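Local coordinates for uncharacterized protein (PDB 4S1P) that is probably an SGNH-type hydrolase of the GDSL-like lipase and acylhydrolase family, likely cleaving ester bonds, although its substrate is not known, at residues V67-M72 / R85-L90. Numbering follows the deposited sequence. Where two conformers were deposited one is given.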
loop_
_atom_site.group_PDB
_atom_site.type_symbol
_atom_site.label_atom_id
_atom_site.label_comp_id
_atom_site.label_asym_id
_atom_site.label_seq_id
_atom_site.Cartn_x
_atom_site.Cartn_y
_atom_site.Cartn_z
ATOM N N VAL A 67 -8.559 -0.457 7.003
ATOM C CA VAL A 67 -7.734 -1.528 6.465
ATOM C C VAL A 67 -6.940 -0.938 5.307
ATOM O O VAL A 67 -7.525 -0.466 4.330
ATOM C CB VAL A 67 -8.535 -2.728 5.979
ATOM C CG1 VAL A 67 -7.611 -3.786 5.384
ATOM C CG2 VAL A 67 -9.352 -3.321 7.130
ATOM N N VAL A 68 -5.607 -0.893 5.468
ATOM C CA VAL A 68 -4.723 -0.286 4.446
ATOM C C VAL A 68 -4.182 -1.403 3.555
ATOM O O VAL A 68 -3.699 -2.413 4.061
ATOM C CB VAL A 68 -3.562 0.462 5.092
ATOM C CG1 VAL A 68 -2.643 1.074 4.052
ATOM C CG2 VAL A 68 -4.089 1.532 6.026
HETATM N N MSE A 69 -4.252 -1.197 2.234
HETATM C CA MSE A 69 -3.888 -2.211 1.290
HETATM C C MSE A 69 -2.758 -1.733 0.408
HETATM O O MSE A 69 -2.909 -0.722 -0.294
HETATM C CB MSE A 69 -5.077 -2.572 0.387
HETATM C CG MSE A 69 -6.290 -3.025 1.202
HETATM SE SE MSE A 69 -7.951 -3.042 0.172
HETATM C CE MSE A 69 -8.003 -1.093 -0.141
ATOM N N GLN A 70 -1.623 -2.447 0.438
ATOM C CA GLN A 70 -0.461 -2.106 -0.386
ATOM C C GLN A 70 -0.045 -3.303 -1.233
ATOM O O GLN A 70 0.289 -4.345 -0.698
ATOM C CB GLN A 70 0.712 -1.670 0.517
ATOM C CG GLN A 70 1.991 -1.316 -0.240
ATOM C CD GLN A 70 3.112 -2.291 0.015
ATOM O OE1 GLN A 70 3.456 -2.583 1.159
ATOM N NE2 GLN A 70 3.693 -2.810 -1.052
ATOM N N GLU A 71 -0.051 -3.103 -2.559
ATOM C CA GLU A 71 0.305 -4.134 -3.496
ATOM C C GLU A 71 1.809 -4.155 -3.757
ATOM O O GLU A 71 2.506 -3.149 -3.623
ATOM C CB GLU A 71 -0.419 -3.884 -4.823
ATOM C CG GLU A 71 -0.185 -4.899 -5.956
ATOM C CD GLU A 71 -0.650 -6.308 -5.586
ATOM O OE1 GLU A 71 -0.019 -6.950 -4.706
ATOM O OE2 GLU A 71 -1.662 -6.779 -6.176
HETATM N N MSE A 72 2.289 -5.334 -4.138
HETATM C CA MSE A 72 3.645 -5.506 -4.667
HETATM C C MSE A 72 3.921 -4.354 -5.617
HETATM O O MSE A 72 3.083 -3.991 -6.430
HETATM C CB MSE A 72 3.728 -6.901 -5.304
HETATM C CG MSE A 72 5.165 -7.336 -5.608
HETATM SE SE MSE A 72 5.662 -6.709 -7.406
HETATM C CE MSE A 72 4.388 -7.760 -8.477
ATOM N N ARG A 85 -8.802 -6.819 -8.807
ATOM C CA ARG A 85 -9.647 -7.794 -8.155
ATOM C C ARG A 85 -9.296 -7.974 -6.690
ATOM O O ARG A 85 -10.193 -8.163 -5.864
ATOM C CB ARG A 85 -9.599 -9.144 -8.879
ATOM C CG ARG A 85 -10.063 -9.108 -10.337
ATOM C CD ARG A 85 -11.441 -8.478 -10.522
ATOM N NE ARG A 85 -11.314 -7.095 -10.974
ATOM C CZ ARG A 85 -12.091 -6.101 -10.577
ATOM N NH1 ARG A 85 -13.087 -6.329 -9.729
ATOM N NH2 ARG A 85 -11.891 -4.883 -11.050
ATOM N N SER A 86 -8.006 -7.884 -6.363
ATOM C CA SER A 86 -7.597 -8.020 -4.986
ATOM C C SER A 86 -8.136 -6.868 -4.158
ATOM O O SER A 86 -8.665 -7.059 -3.062
ATOM C CB SER A 86 -6.081 -8.104 -4.865
ATOM O OG SER A 86 -5.558 -9.292 -5.450
ATOM N N VAL A 87 -7.966 -5.650 -4.658
ATOM C CA VAL A 87 -8.488 -4.476 -3.917
ATOM C C VAL A 87 -9.990 -4.520 -3.796
ATOM O O VAL A 87 -10.533 -4.188 -2.748
ATOM C CB VAL A 87 -8.061 -3.154 -4.576
ATOM C CG1 VAL A 87 -8.757 -1.963 -3.916
ATOM C CG2 VAL A 87 -6.580 -3.030 -4.456
ATOM N N ALA A 88 -10.670 -4.941 -4.871
ATOM C CA ALA A 88 -12.113 -4.998 -4.811
ATOM C C ALA A 88 -12.584 -5.942 -3.706
ATOM O O ALA A 88 -13.462 -5.616 -2.899
ATOM C CB ALA A 88 -12.680 -5.438 -6.145
ATOM N N SER A 89 -11.987 -7.126 -3.652
ATOM C CA SER A 89 -12.451 -8.115 -2.706
ATOM C C SER A 89 -12.049 -7.770 -1.275
ATOM O O SER A 89 -12.844 -7.944 -0.345
ATOM C CB SER A 89 -11.978 -9.495 -3.137
ATOM O OG SER A 89 -12.657 -9.879 -4.340
ATOM N N LEU A 90 -10.820 -7.273 -1.099
ATOM C CA LEU A 90 -10.409 -6.858 0.235
ATOM C C LEU A 90 -11.184 -5.656 0.728
ATOM O O LEU A 90 -11.532 -5.575 1.901
ATOM C CB LEU A 90 -8.928 -6.529 0.246
ATOM C CG LEU A 90 -8.024 -7.779 0.181
ATOM C CD1 LEU A 90 -6.599 -7.384 -0.129
ATOM C CD2 LEU A 90 -8.090 -8.623 1.470
HETATM O O HOH W 1 -2.607 -9.187 -5.790
#
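Met69, modelled as selenomethionine, reaches from the strand to helix 80-96 and is the one side chain of 67-72 that touches 85-90 closely. Its selenium packs on Leu90, with SE 3.6 Å from Leu90 CB, the two side chains lying antiparallel, each passing the other. A bend about the CG-SE bond (chi3 -64°) carries the terminal methyl to Val87, where CE lies 3.9 Å from CG1; that branch stands anti to the backbone N of Val87 (chi1 172°). A long, unbranched, flexible residue suits the place: it spans the gap between two backbones whose nearest CA atoms, those of Met69 and Val87, are 7.3 Å apart, and meets two residues one helical turn apart. Val87 and Leu90 supply the apolar surface, and all three side chains are buried.

Toward Glu71 the packing gives way to a looser, polar edge. No direct hydrogen bond joins the two segments; instead a water donates to Glu71 OE2 at 2.6 Å and to Ser86 OG at 3.0 Å. A short hydroxyl fits the helix here, since Ser86 OG also bonds to Ala82 O one turn back. The other carboxylate oxygen of Glu71, OE1, accepts from Met72 N at 2.9 Å through its anti lone pair and from Leu41 N, so the acid ties its own turn to the backbone at Leu41 while its other oxygen takes the water.

The contact belongs to the beta-alpha-beta crossover in which helix 80-96 links strand 66-69 to strand 100-105 of the parallel sheet. Pro101 and Ile103 of that next strand also touch Met69, while Leu9 of strand 4-10, along the other edge of strand 66-69, touches Leu90.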